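PDB 3EFA: putative Acetyltransferase from Lactobacillus plantarum WCFS1, which probably transfers an acetyl group from acetyl-CoA to an amine, as a putative N-acetyltransferase of the GNAT family whose substrate is not known. Local coordinates for residues C123-T128 against M142-L147; V71-R76 against E109-L114; A16-L21 against C46-L51; A20-V25 against I59-L64. One frame throughout, in Å; residues are numbered along the deposited sequence.

From the N terminus, helix 12-29 supplies the first segment of two contacts. Contact 3 (16-21 with 46-51) and contact 4 (20-25 with 59-64) share A20 and L21. Both start from the same stretch of helix; contact 3 closes first, at 46-51, and contact 4 later, at 59-64. Together they set the helix on strands 48-52 and 57-66. Contact 2 (71-76 with 109-114) follows and closes the beta-alpha-beta unit around helix 88-102. Contact 1 (123-128 with 142-147) comes last and closes the C-terminal hairpin. All four reach one mixed sheet. Contacts 1 and 2 meet through H143 and E109, and contacts 2 and 4 through G75 and R63.

Contact 1: residues C123-T128 against M142-L147; sequences CGYRVT and MHKQLL. With FMT (formic acid), chain D.
R126 and H143 form an antiparallel hydrogen-bonded pair, with V127 and M142 as the non-hydrogen-bonded pair beside it. R126 N donates to H143 O at 2.9 Å, and H143 N returns a bond to R126 O at 3.0 Å. The short segments 126-128 and 142-145 run at 122° to each other, well off straight antiparallel. Just before them, G124 ends a helix with a Schellman motif.

K144 lies across the Y125 ring. Its CB sits over one face, 3.6 Å from the ring centroid, a CH-pi contact. With CG anti to the backbone N (chi1 172°) and an extended chain, K144 NZ passes the ring and reaches C123 O at 2.9 Å. M142, a selenomethionine, bends so that its CE packs on Y125 CB at 3.9 Å. Replacing Y125 with alanine would probably leave the K144 chain without its platform and E97 without a hydroxyl partner. On the sheet face that carries R126 and H143, T128 OG1 meets the edge of the H143 ring, 2.9 Å from H143 ND1. A formate bridges R126 NH1 and Q145 N.

E97 of helix 88-102 takes both Y125 OH and K144 NZ, and L93 packs on the Y125 side chain. Strand 107-113 borders 139-145 on its other edge, and A68 of the second subunit packs on R126.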
loop_
_atom_site.group_PDB
_atom_site.type_symbol
_atom_site.label_atom_id
_atom_site.label_comp_id
_atom_site.label_asym_id
_atom_site.label_seq_id
_atom_site.Cartn_x
_atom_site.Cartn_y
_atom_site.Cartn_z
ATOM N N CYS A 123 13.301 6.885 -11.022
ATOM C CA CYS A 123 12.251 7.805 -11.456
ATOM C C CYS A 123 11.616 8.557 -10.286
ATOM O O CYS A 123 10.715 9.372 -10.491
ATOM C CB CYS A 123 11.169 7.086 -12.276
ATOM S SG CYS A 123 11.750 6.329 -13.821
ATOM N N GLY A 124 12.071 8.270 -9.064
ATOM C CA GLY A 124 11.611 8.999 -7.891
ATOM C C GLY A 124 10.547 8.349 -7.010
ATOM O O GLY A 124 10.028 8.998 -6.097
ATOM N N TYR A 125 10.221 7.082 -7.265
ATOM C CA TYR A 125 9.288 6.331 -6.401
ATOM C C TYR A 125 10.003 5.706 -5.188
ATOM O O TYR A 125 11.216 5.501 -5.217
ATOM C CB TYR A 125 8.540 5.245 -7.204
ATOM C CG TYR A 125 7.587 5.802 -8.247
ATOM C CD1 TYR A 125 6.203 5.809 -8.033
ATOM C CD2 TYR A 125 8.074 6.340 -9.437
ATOM C CE1 TYR A 125 5.325 6.341 -8.983
ATOM C CE2 TYR A 125 7.222 6.872 -10.386
ATOM C CZ TYR A 125 5.849 6.875 -10.160
ATOM O OH TYR A 125 5.023 7.413 -11.114
ATOM N N ARG A 126 9.249 5.423 -4.124
ATOM C CA ARG A 126 9.768 4.672 -2.967
ATOM C C ARG A 126 8.786 3.573 -2.500
ATOM O O ARG A 126 7.569 3.741 -2.585
ATOM C CB ARG A 126 10.094 5.622 -1.799
ATOM C CG ARG A 126 8.852 6.300 -1.262
ATOM C CD ARG A 126 9.089 7.174 -0.036
ATOM N NE ARG A 126 7.843 7.356 0.713
ATOM C CZ ARG A 126 6.746 7.922 0.209
ATOM N NH1 ARG A 126 6.732 8.359 -1.052
ATOM N NH2 ARG A 126 5.653 8.045 0.957
ATOM N N VAL A 127 9.318 2.460 -1.997
ATOM C CA VAL A 127 8.487 1.391 -1.442
ATOM C C VAL A 127 7.716 1.886 -0.220
ATOM O O VAL A 127 8.303 2.498 0.668
ATOM C CB VAL A 127 9.342 0.175 -1.017
ATOM C CG1 VAL A 127 8.449 -0.949 -0.442
ATOM C CG2 VAL A 127 10.198 -0.325 -2.199
ATOM N N THR A 128 6.402 1.654 -0.187
ATOM C CA THR A 128 5.612 1.947 1.019
ATOM C C THR A 128 5.025 0.688 1.649
ATOM O O THR A 128 4.504 0.736 2.753
ATOM C CB THR A 128 4.453 2.973 0.801
ATOM O OG1 THR A 128 3.609 2.544 -0.275
ATOM C CG2 THR A 128 4.981 4.392 0.530
HETATM N N MSE A 142 4.578 1.049 -4.436
HETATM C CA MSE A 142 5.438 2.236 -4.519
HETATM C C MSE A 142 4.660 3.541 -4.734
HETATM O O MSE A 142 3.658 3.570 -5.442
HETATM C CB MSE A 142 6.511 2.060 -5.617
HETATM C CG MSE A 142 7.286 0.732 -5.526
HETATM SE SE MSE A 142 8.846 0.530 -6.730
HETATM C CE MSE A 142 10.016 1.847 -5.866
ATOM N N HIS A 143 5.132 4.625 -4.124
ATOM C CA HIS A 143 4.502 5.929 -4.315
ATOM C C HIS A 143 5.512 7.029 -4.658
ATOM O O HIS A 143 6.713 6.896 -4.424
ATOM C CB HIS A 143 3.648 6.314 -3.090
ATOM C CG HIS A 143 2.422 5.466 -2.925
ATOM N ND1 HIS A 143 2.360 4.407 -2.043
ATOM C CD2 HIS A 143 1.228 5.490 -3.567
ATOM C CE1 HIS A 143 1.175 3.827 -2.135
ATOM N NE2 HIS A 143 0.471 4.463 -3.056
ATOM N N LYS A 144 5.008 8.109 -5.239
ATOM C CA LYS A 144 5.819 9.266 -5.580
ATOM C C LYS A 144 4.954 10.516 -5.505
ATOM O O LYS A 144 3.817 10.520 -5.974
ATOM C CB LYS A 144 6.379 9.123 -7.004
ATOM C CG LYS A 144 7.078 10.381 -7.513
ATOM C CD LYS A 144 7.623 10.229 -8.928
ATOM C CE LYS A 144 8.318 11.517 -9.362
ATOM N NZ LYS A 144 8.807 11.482 -10.774
ATOM N N GLN A 145 5.484 11.581 -4.917
ATOM C CA GLN A 145 4.801 12.871 -4.977
ATOM C C GLN A 145 4.999 13.498 -6.356
ATOM O O GLN A 145 6.121 13.575 -6.855
ATOM C CB GLN A 145 5.317 13.818 -3.891
ATOM C CG GLN A 145 4.597 15.167 -3.860
ATOM C CD GLN A 145 4.667 15.855 -2.494
ATOM O OE1 GLN A 145 5.091 15.256 -1.499
ATOM N NE2 GLN A 145 4.239 17.114 -2.444
ATOM N N LEU A 146 3.908 13.933 -6.974
ATOM C CA LEU A 146 3.992 14.567 -8.290
ATOM C C LEU A 146 4.081 16.091 -8.191
ATOM O O LEU A 146 3.296 16.732 -7.483
ATOM C CB LEU A 146 2.802 14.164 -9.156
ATOM C CG LEU A 146 2.582 12.663 -9.356
ATOM C CD1 LEU A 146 1.376 12.435 -10.249
ATOM C CD2 LEU A 146 3.822 12.000 -9.939
ATOM N N LEU A 147 5.041 16.665 -8.906
ATOM C CA LEU A 147 5.257 18.108 -8.876
ATOM C C LEU A 147 5.459 18.676 -10.274
ATOM O O LEU A 147 4.494 19.034 -10.939
ATOM C CB LEU A 147 6.454 18.454 -7.983
ATOM C CG LEU A 147 6.269 18.108 -6.505
ATOM C CD1 LEU A 147 7.608 18.064 -5.788
ATOM C CD2 LEU A 147 5.307 19.090 -5.840
HETATM C C FMT D . 8.682 10.375 -3.478
HETATM O O1 FMT D . 7.954 11.342 -3.227
HETATM O O2 FMT D . 8.636 9.282 -2.903
#

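Contact 2: residues V71-R76 against E109-L114; sequences VMRFGR and EIHGEL. With FMT (formic acid), chain B.
R73 and E109 face each other as a parallel bridge pair and are joined by a salt bridge. R73 grips side-on, and both nitrogens go to one oxygen. R73 NE lies 2.6 Å from E109 OE1, which accepts with its anti lone pair. R73 NH2 lies 2.7 Å from E109 OE1, on the syn side but 34° out of the carboxylate plane. E109 has CG anti to its own N (chi1 175°) and an extended chain. R73 also starts anti, but bends at chi3 (-57°), which turns its guanidinium edge to that oxygen. Two bonds to one oxygen, with H111 against a face, probably limit how the guanidinium can turn.

H111 CE1 lies over one face of the guanidinium, toward its rim, 3.4 Å from R73 NH2. A formate sits at the guanidinium edge, its O1 3.2 Å from R73 NH2. V71 CG1 packs on E109 CB at 3.7 Å. The I110 CD1 methyl lies at the edge of the F74 ring and 3.9 Å from F74 CB.

In the backbone, F74 N donates to E109 O at 3.1 Å. Beyond this bond the strands part, and a water joins F74 O to H111 N. Such splaying is characteristic of the GNAT fold, where the gap between these two parallel strands receives acetyl-CoA; the same use is probable here.

Helix 88-102 connects the strands and packs on F74 through L93, A96 and E97. Strand 57-66 borders 71-79, and strand 139-145 borders 107-113, where H143 holds E109 OE2.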
loop_
_atom_site.group_PDB
_atom_site.type_symbol
_atom_site.label_atom_id
_atom_site.label_comp_id
_atom_site.label_asym_id
_atom_site.label_seq_id
_atom_site.Cartn_x
_atom_site.Cartn_y
_atom_site.Cartn_z
ATOM N N VAL A 71 -4.894 10.106 -6.021
ATOM C CA VAL A 71 -3.825 9.173 -6.360
ATOM C C VAL A 71 -4.089 8.518 -7.725
ATOM O O VAL A 71 -5.156 7.936 -7.944
ATOM C CB VAL A 71 -3.661 8.079 -5.266
ATOM C CG1 VAL A 71 -2.611 7.051 -5.681
ATOM C CG2 VAL A 71 -3.291 8.713 -3.905
HETATM N N MSE A 72 -3.126 8.643 -8.645
HETATM C CA MSE A 72 -3.198 7.974 -9.945
HETATM C C MSE A 72 -2.334 6.728 -9.967
HETATM O O MSE A 72 -1.137 6.798 -9.700
HETATM C CB MSE A 72 -2.752 8.895 -11.079
HETATM C CG MSE A 72 -2.612 8.165 -12.418
HETATM SE SE MSE A 72 -4.311 7.589 -13.243
HETATM C CE MSE A 72 -5.098 9.382 -13.409
ATOM N N ARG A 73 -2.934 5.586 -10.278
ATOM C CA ARG A 73 -2.148 4.372 -10.471
ATOM C C ARG A 73 -1.895 4.138 -11.970
ATOM O O ARG A 73 -2.820 4.236 -12.789
ATOM C CB ARG A 73 -2.807 3.156 -9.798
ATOM C CG ARG A 73 -2.062 1.830 -10.021
ATOM C CD ARG A 73 -2.880 0.640 -9.511
ATOM N NE ARG A 73 -3.189 0.809 -8.102
ATOM C CZ ARG A 73 -4.026 0.051 -7.398
ATOM N NH1 ARG A 73 -4.675 -0.950 -7.976
ATOM N NH2 ARG A 73 -4.218 0.313 -6.108
ATOM N N PHE A 74 -0.635 3.880 -12.319
ATOM C CA PHE A 74 -0.259 3.521 -13.687
ATOM C C PHE A 74 -0.060 1.999 -13.778
ATOM O O PHE A 74 0.811 1.452 -13.097
ATOM C CB PHE A 74 1.046 4.213 -14.085
ATOM C CG PHE A 74 1.055 5.707 -13.856
ATOM C CD1 PHE A 74 0.390 6.571 -14.733
ATOM C CD2 PHE A 74 1.759 6.255 -12.778
ATOM C CE1 PHE A 74 0.412 7.953 -14.537
ATOM C CE2 PHE A 74 1.788 7.638 -12.567
ATOM C CZ PHE A 74 1.116 8.492 -13.445
ATOM N N GLY A 75 -0.860 1.314 -14.600
ATOM C CA GLY A 75 -0.762 -0.136 -14.717
ATOM C C GLY A 75 -0.602 -0.735 -16.116
ATOM O O GLY A 75 -0.445 -0.006 -17.114
ATOM N N ARG A 76 -0.654 -2.071 -16.178
ATOM C CA ARG A 76 -0.443 -2.849 -17.415
ATOM C C ARG A 76 0.675 -2.271 -18.318
ATOM O O ARG A 76 0.472 -1.995 -19.524
ATOM C CB ARG A 76 -1.770 -3.041 -18.175
ATOM C CG ARG A 76 -2.883 -3.715 -17.331
ATOM C CD ARG A 76 -2.423 -5.065 -16.761
ATOM N NE ARG A 76 -3.507 -6.009 -16.455
ATOM C CZ ARG A 76 -4.063 -6.194 -15.251
ATOM N NH1 ARG A 76 -3.678 -5.476 -14.193
ATOM N NH2 ARG A 76 -5.028 -7.105 -15.100
ATOM N N GLU A 109 1.272 6.140 -8.320
ATOM C CA GLU A 109 1.217 4.863 -7.618
ATOM C C GLU A 109 1.553 3.715 -8.573
ATOM O O GLU A 109 1.002 3.638 -9.694
ATOM C CB GLU A 109 -0.176 4.654 -6.989
ATOM C CG GLU A 109 -0.388 3.280 -6.311
ATOM C CD GLU A 109 -1.750 3.152 -5.615
ATOM O OE1 GLU A 109 -2.679 2.549 -6.206
ATOM O OE2 GLU A 109 -1.892 3.651 -4.470
ATOM N N ILE A 110 2.447 2.828 -8.131
ATOM C CA ILE A 110 2.856 1.672 -8.934
ATOM C C ILE A 110 2.791 0.390 -8.114
ATOM O O ILE A 110 3.276 0.366 -6.976
ATOM C CB ILE A 110 4.325 1.815 -9.423
ATOM C CG1 ILE A 110 4.503 3.060 -10.297
ATOM C CG2 ILE A 110 4.820 0.511 -10.116
ATOM C CD1 ILE A 110 3.839 2.971 -11.643
ATOM N N HIS A 111 2.213 -0.677 -8.674
ATOM C CA HIS A 111 2.341 -2.008 -8.050
ATOM C C HIS A 111 3.306 -2.834 -8.911
ATOM O O HIS A 111 2.881 -3.603 -9.760
ATOM C CB HIS A 111 0.985 -2.745 -7.922
ATOM C CG HIS A 111 0.040 -2.140 -6.925
ATOM N ND1 HIS A 111 -1.169 -2.722 -6.599
ATOM C CD2 HIS A 111 0.126 -1.014 -6.172
ATOM C CE1 HIS A 111 -1.789 -1.976 -5.699
ATOM N NE2 HIS A 111 -1.023 -0.938 -5.418
ATOM N N GLY A 112 4.606 -2.678 -8.696
ATOM C CA GLY A 112 5.581 -3.259 -9.604
ATOM C C GLY A 112 6.135 -4.614 -9.200
ATOM O O GLY A 112 6.015 -5.043 -8.046
ATOM N N GLU A 113 6.746 -5.295 -10.166
ATOM C CA GLU A 113 7.427 -6.556 -9.897
ATOM C C GLU A 113 8.670 -6.228 -9.095
ATOM O O GLU A 113 9.266 -5.172 -9.293
ATOM C CB GLU A 113 7.773 -7.286 -11.211
ATOM C CG GLU A 113 6.544 -7.602 -12.071
ATOM C CD GLU A 113 6.864 -8.422 -13.324
ATOM O OE1 GLU A 113 6.388 -8.045 -14.421
ATOM O OE2 GLU A 113 7.578 -9.445 -13.215
ATOM N N LEU A 114 9.053 -7.109 -8.175
ATOM C CA LEU A 114 10.208 -6.824 -7.318
ATOM C C LEU A 114 11.454 -6.445 -8.129
ATOM O O LEU A 114 12.193 -5.531 -7.758
ATOM C CB LEU A 114 10.516 -7.997 -6.384
ATOM C CG LEU A 114 11.629 -7.703 -5.372
ATOM C CD1 LEU A 114 11.314 -6.451 -4.564
ATOM C CD2 LEU A 114 11.873 -8.889 -4.452
HETATM C C FMT B . -6.137 -2.866 -4.963
HETATM O O1 FMT B . -6.503 -1.715 -5.178
HETATM O O2 FMT B . -5.000 -3.264 -5.211
HETATM O O HOH W 1 1.050 -0.578 -11.423
#

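Contact 3: residues A16-L21 against C46-L51; sequences AAAYAL and CEYAVL
Y48 lays the root of its side chain against A18 and offers its ring to Y19. A18 CB touches Y48 CB at 3.9 Å and also lies near CG and CD1 of the Y48 ring. Y19 comes from the next position on the helix. It turns its ring edge to the Y48 face in an offset edge-to-face pair, with centroids 5.8 Å apart and planes at 86°. The closest carbons of the two rings are Y19 CE1 and Y48 CZ, at 3.8 Å. Y19 CG stands anti to its carbonyl carbon (chi1 -69°), which swings the ring along the helix flank to Y48.

The hydroxyls meet only weakly. Y19 OH donates a long bond to Y48 OH at 3.3 Å. The stronger partner of Y48 OH is D42, in the loop before the strand.

Further along the strand, V50 spreads its two methyls under the helix. V50 CG1 meets A17 CB at 4.1 Å, and V50 CG2 meets A18 CB at 4.2 Å. Helical segment 16-21 crosses strand segment 48-51 at 78°, with an axis separation of 8.6 Å. An alanine in place of Y48 is likely to open a gap beside A18, strip the Y19 edge of its aromatic face and leave D42 without this hydroxyl.

Helix 12-29 thus packs on one face of the sheet. Small alanine methyls let its backbone come near the branched V50. The contact is apolar along A17, A18 and V50, and it becomes polar where the tyrosine hydroxyls approach D42. Burial of carbon surface should therefore supply most of the attraction, with D42 fixing the Y48 ring end.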
loop_
_atom_site.group_PDB
_atom_site.type_symbol
_atom_site.label_atom_id
_atom_site.label_comp_id
_atom_site.label_asym_id
_atom_site.label_seq_id
_atom_site.Cartn_x
_atom_site.Cartn_y
_atom_site.Cartn_z
ATOM N N ALA A 16 -6.949 -0.463 -29.224
ATOM C CA ALA A 16 -6.468 -1.609 -29.980
ATOM C C ALA A 16 -4.952 -1.747 -29.871
ATOM O O ALA A 16 -4.438 -2.839 -29.639
ATOM C CB ALA A 16 -6.909 -1.512 -31.473
ATOM N N ALA A 17 -4.247 -0.637 -30.060
ATOM C CA ALA A 17 -2.805 -0.606 -29.913
ATOM C C ALA A 17 -2.351 -1.160 -28.542
ATOM O O ALA A 17 -1.421 -1.981 -28.455
ATOM C CB ALA A 17 -2.281 0.834 -30.118
ATOM N N ALA A 18 -3.021 -0.709 -27.481
ATOM C CA ALA A 18 -2.693 -1.122 -26.117
ATOM C C ALA A 18 -2.958 -2.623 -25.903
ATOM O O ALA A 18 -2.140 -3.305 -25.292
ATOM C CB ALA A 18 -3.456 -0.301 -25.117
ATOM N N TYR A 19 -4.087 -3.133 -26.411
ATOM C CA TYR A 19 -4.393 -4.563 -26.272
ATOM C C TYR A 19 -3.380 -5.438 -27.047
ATOM O O TYR A 19 -2.985 -6.512 -26.586
ATOM C CB TYR A 19 -5.822 -4.889 -26.756
ATOM C CG TYR A 19 -6.963 -4.362 -25.906
ATOM C CD1 TYR A 19 -6.746 -3.438 -24.899
ATOM C CD2 TYR A 19 -8.271 -4.762 -26.145
ATOM C CE1 TYR A 19 -7.794 -2.946 -24.134
ATOM C CE2 TYR A 19 -9.330 -4.271 -25.382
ATOM C CZ TYR A 19 -9.082 -3.363 -24.378
ATOM O OH TYR A 19 -10.121 -2.861 -23.611
ATOM N N ALA A 20 -2.974 -4.975 -28.224
ATOM C CA ALA A 20 -2.060 -5.736 -29.068
ATOM C C ALA A 20 -0.701 -5.889 -28.399
ATOM O O ALA A 20 -0.125 -6.980 -28.412
ATOM C CB ALA A 20 -1.920 -5.094 -30.501
ATOM N N LEU A 21 -0.195 -4.801 -27.816
ATOM C CA LEU A 21 1.060 -4.867 -27.045
ATOM C C LEU A 21 0.951 -5.841 -25.861
ATOM O O LEU A 21 1.811 -6.709 -25.688
ATOM C CB LEU A 21 1.518 -3.473 -26.592
ATOM C CG LEU A 21 1.989 -2.525 -27.722
ATOM C CD1 LEU A 21 2.359 -1.123 -27.224
ATOM C CD2 LEU A 21 3.155 -3.121 -28.503
ATOM N N CYS A 46 -12.287 3.100 -20.475
ATOM C CA CYS A 46 -10.938 3.108 -19.895
ATOM C C CYS A 46 -9.933 3.795 -20.824
ATOM O O CYS A 46 -9.911 3.522 -22.024
ATOM C CB CYS A 46 -10.460 1.688 -19.575
ATOM S SG CYS A 46 -8.889 1.609 -18.619
ATOM N N GLU A 47 -9.107 4.681 -20.267
ATOM C CA GLU A 47 -8.099 5.398 -21.057
ATOM C C GLU A 47 -6.721 4.742 -21.014
ATOM O O GLU A 47 -6.278 4.291 -19.960
ATOM C CB GLU A 47 -8.010 6.856 -20.606
ATOM C CG GLU A 47 -9.293 7.631 -20.907
ATOM C CD GLU A 47 -9.236 9.093 -20.506
ATOM O OE1 GLU A 47 -8.980 9.398 -19.311
ATOM O OE2 GLU A 47 -9.478 9.939 -21.391
ATOM N N TYR A 48 -6.037 4.699 -22.157
ATOM C CA TYR A 48 -4.693 4.105 -22.203
ATOM C C TYR A 48 -3.675 5.111 -22.734
ATOM O O TYR A 48 -4.022 5.998 -23.501
ATOM C CB TYR A 48 -4.695 2.816 -23.050
ATOM C CG TYR A 48 -5.759 1.820 -22.615
ATOM C CD1 TYR A 48 -5.441 0.755 -21.770
ATOM C CD2 TYR A 48 -7.093 1.962 -23.019
ATOM C CE1 TYR A 48 -6.415 -0.153 -21.354
ATOM C CE2 TYR A 48 -8.078 1.061 -22.597
ATOM C CZ TYR A 48 -7.730 -0.002 -21.763
ATOM O OH TYR A 48 -8.686 -0.912 -21.327
ATOM N N ALA A 49 -2.423 4.989 -22.293
ATOM C CA ALA A 49 -1.331 5.807 -22.818
ATOM C C ALA A 49 -0.487 4.978 -23.786
ATOM O O ALA A 49 0.013 3.921 -23.404
ATOM C CB ALA A 49 -0.448 6.365 -21.663
ATOM N N VAL A 50 -0.324 5.457 -25.027
ATOM C CA VAL A 50 0.464 4.743 -26.037
ATOM C C VAL A 50 1.502 5.638 -26.737
ATOM O O VAL A 50 1.164 6.737 -27.203
ATOM C CB VAL A 50 -0.461 4.069 -27.117
ATOM C CG1 VAL A 50 0.358 3.301 -28.163
ATOM C CG2 VAL A 50 -1.479 3.154 -26.474
ATOM N N LEU A 51 2.752 5.164 -26.814
ATOM C CA LEU A 51 3.823 5.856 -27.559
ATOM C C LEU A 51 4.062 5.230 -28.947
ATOM O O LEU A 51 4.329 4.032 -29.068
ATOM C CB LEU A 51 5.133 5.911 -26.742
ATOM C CG LEU A 51 6.305 6.800 -27.237
ATOM C CD1 LEU A 51 7.208 7.312 -26.092
ATOM C CD2 LEU A 51 7.170 6.141 -28.357
#

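Contact 4: residues A20-V25 against I59-L64; sequences ALRQAV and ITTLRL
L21 packs on T60 and T61 in a buried helix-on-sheet contact between helix 12-29 and strand 57-66. Segment 20-25 crosses 59-64 at 101°, and the axes of these segments come within 9.0 Å. No hydrogen bond passes between the segments.

L21 carries the apolar half. Its CG is anti to the carbonyl carbon (chi1 -68°) and CD1 continues toward the strand. L21 CD1 ends over the backbone, 3.7 Å from T60 N, and also meets T61 CG2 at 3.9 Å. The same T61 CG2 methyl lies 4.0 Å from L21 CB, so it fits against both ends of the leucine. T61 places OG1 anti to the backbone N (chi1 -176°). That sends the hydroxyl to A49 O on the neighbouring strand and leaves the methyl for L21. One branch of T61 is hydrogen-bonded and the other packed.

R22 and R63 carry the charged half. R22 NH2 and R63 NH1 are 4.3 Å apart, but acids gather the two groups. D42 OD1 takes both R22 NH1 and R63 NH1. E37 holds R22 NE, and D39 takes R63 NH1 as well. This shared network of salt bridges probably offsets the closeness of the two guanidinium groups and fixes how each is turned.

Strands 48-52 and 71-79 lie on either side of 57-66. Y48 from the first and R76 from the second pack against both R22 and R63. On the other face of the sheet, helix 88-102 covers T60, L62 and L64 through L92, A96 and W99.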
loop_
_atom_site.group_PDB
_atom_site.type_symbol
_atom_site.label_atom_id
_atom_site.label_comp_id
_atom_site.label_asym_id
_atom_site.label_seq_id
_atom_site.Cartn_x
_atom_site.Cartn_y
_atom_site.Cartn_z
ATOM N N ALA A 20 -2.974 -4.975 -28.224
ATOM C CA ALA A 20 -2.060 -5.736 -29.068
ATOM C C ALA A 20 -0.701 -5.889 -28.399
ATOM O O ALA A 20 -0.125 -6.980 -28.412
ATOM C CB ALA A 20 -1.920 -5.094 -30.501
ATOM N N LEU A 21 -0.195 -4.801 -27.816
ATOM C CA LEU A 21 1.060 -4.867 -27.045
ATOM C C LEU A 21 0.951 -5.841 -25.861
ATOM O O LEU A 21 1.811 -6.709 -25.688
ATOM C CB LEU A 21 1.518 -3.473 -26.592
ATOM C CG LEU A 21 1.989 -2.525 -27.722
ATOM C CD1 LEU A 21 2.359 -1.123 -27.224
ATOM C CD2 LEU A 21 3.155 -3.121 -28.503
ATOM N N ARG A 22 -0.125 -5.729 -25.079
ATOM C CA ARG A 22 -0.304 -6.584 -23.894
ATOM C C ARG A 22 -0.503 -8.071 -24.254
ATOM O O ARG A 22 0.005 -8.962 -23.555
ATOM C CB ARG A 22 -1.436 -6.064 -22.988
ATOM C CG ARG A 22 -1.252 -4.594 -22.479
ATOM C CD ARG A 22 -2.575 -3.975 -21.978
ATOM N NE ARG A 22 -3.300 -4.865 -21.069
ATOM C CZ ARG A 22 -4.553 -4.686 -20.642
ATOM N NH1 ARG A 22 -5.272 -3.634 -21.042
ATOM N NH2 ARG A 22 -5.095 -5.572 -19.815
ATOM N N GLN A 23 -1.219 -8.340 -25.346
ATOM C CA GLN A 23 -1.424 -9.725 -25.798
ATOM C C GLN A 23 -0.083 -10.358 -26.189
ATOM O O GLN A 23 0.198 -11.515 -25.859
ATOM C CB GLN A 23 -2.435 -9.787 -26.972
ATOM C CG GLN A 23 -2.501 -11.126 -27.756
ATOM C CD GLN A 23 -3.245 -12.252 -27.021
ATOM O OE1 GLN A 23 -4.083 -12.008 -26.145
ATOM N NE2 GLN A 23 -2.930 -13.492 -27.377
ATOM N N ALA A 24 0.755 -9.590 -26.872
ATOM C CA ALA A 24 2.022 -10.127 -27.350
ATOM C C ALA A 24 2.993 -10.407 -26.203
ATOM O O ALA A 24 3.634 -11.462 -26.188
ATOM C CB ALA A 24 2.661 -9.199 -28.393
ATOM N N VAL A 25 3.078 -9.474 -25.247
ATOM C CA VAL A 25 4.049 -9.541 -24.146
ATOM C C VAL A 25 3.622 -10.421 -22.955
ATOM O O VAL A 25 4.334 -11.352 -22.572
ATOM C CB VAL A 25 4.417 -8.119 -23.619
ATOM C CG1 VAL A 25 5.299 -8.203 -22.382
ATOM C CG2 VAL A 25 5.116 -7.291 -24.704
ATOM N N ILE A 59 4.845 1.231 -29.694
ATOM C CA ILE A 59 5.967 0.472 -29.110
ATOM C C ILE A 59 5.972 0.307 -27.578
ATOM O O ILE A 59 6.608 -0.616 -27.047
ATOM C CB ILE A 59 7.357 1.008 -29.565
ATOM C CG1 ILE A 59 7.605 2.418 -29.032
ATOM C CG2 ILE A 59 7.503 0.954 -31.083
ATOM C CD1 ILE A 59 9.082 2.832 -29.081
ATOM N N THR A 60 5.284 1.187 -26.862
ATOM C CA THR A 60 5.193 1.041 -25.416
ATOM C C THR A 60 3.849 1.601 -24.922
ATOM O O THR A 60 3.257 2.467 -25.585
ATOM C CB THR A 60 6.445 1.665 -24.700
ATOM O OG1 THR A 60 6.475 1.275 -23.320
ATOM C CG2 THR A 60 6.461 3.198 -24.820
ATOM N N THR A 61 3.353 1.078 -23.794
ATOM C CA THR A 61 2.013 1.425 -23.301
ATOM C C THR A 61 1.864 1.309 -21.781
ATOM O O THR A 61 2.597 0.573 -21.125
ATOM C CB THR A 61 0.897 0.540 -23.968
ATOM O OG1 THR A 61 -0.398 0.974 -23.533
ATOM C CG2 THR A 61 1.061 -0.925 -23.582
ATOM N N LEU A 62 0.904 2.042 -21.236
ATOM C CA LEU A 62 0.450 1.843 -19.855
ATOM C C LEU A 62 -1.058 2.147 -19.712
ATOM O O LEU A 62 -1.643 2.840 -20.552
ATOM C CB LEU A 62 1.297 2.664 -18.862
ATOM C CG LEU A 62 1.278 4.201 -18.876
ATOM C CD1 LEU A 62 0.029 4.773 -18.197
ATOM C CD2 LEU A 62 2.539 4.748 -18.208
ATOM N N ARG A 63 -1.681 1.615 -18.663
ATOM C CA ARG A 63 -3.112 1.811 -18.435
ATOM C C ARG A 63 -3.360 2.840 -17.322
ATOM O O ARG A 63 -2.768 2.763 -16.231
ATOM C CB ARG A 63 -3.805 0.470 -18.104
ATOM C CG ARG A 63 -5.354 0.560 -17.932
ATOM C CD ARG A 63 -6.044 -0.819 -17.837
ATOM N NE ARG A 63 -5.910 -1.439 -16.510
ATOM C CZ ARG A 63 -6.498 -2.577 -16.130
ATOM N NH1 ARG A 63 -7.285 -3.252 -16.977
ATOM N NH2 ARG A 63 -6.303 -3.040 -14.892
ATOM N N LEU A 64 -4.238 3.804 -17.587
ATOM C CA LEU A 64 -4.554 4.806 -16.566
ATOM C C LEU A 64 -5.648 4.307 -15.603
ATOM O O LEU A 64 -6.758 3.983 -16.033
ATOM C CB LEU A 64 -4.905 6.152 -17.227
ATOM C CG LEU A 64 -3.683 6.660 -18.023
ATOM C CD1 LEU A 64 -4.025 7.238 -19.378
ATOM C CD2 LEU A 64 -2.810 7.637 -17.206
#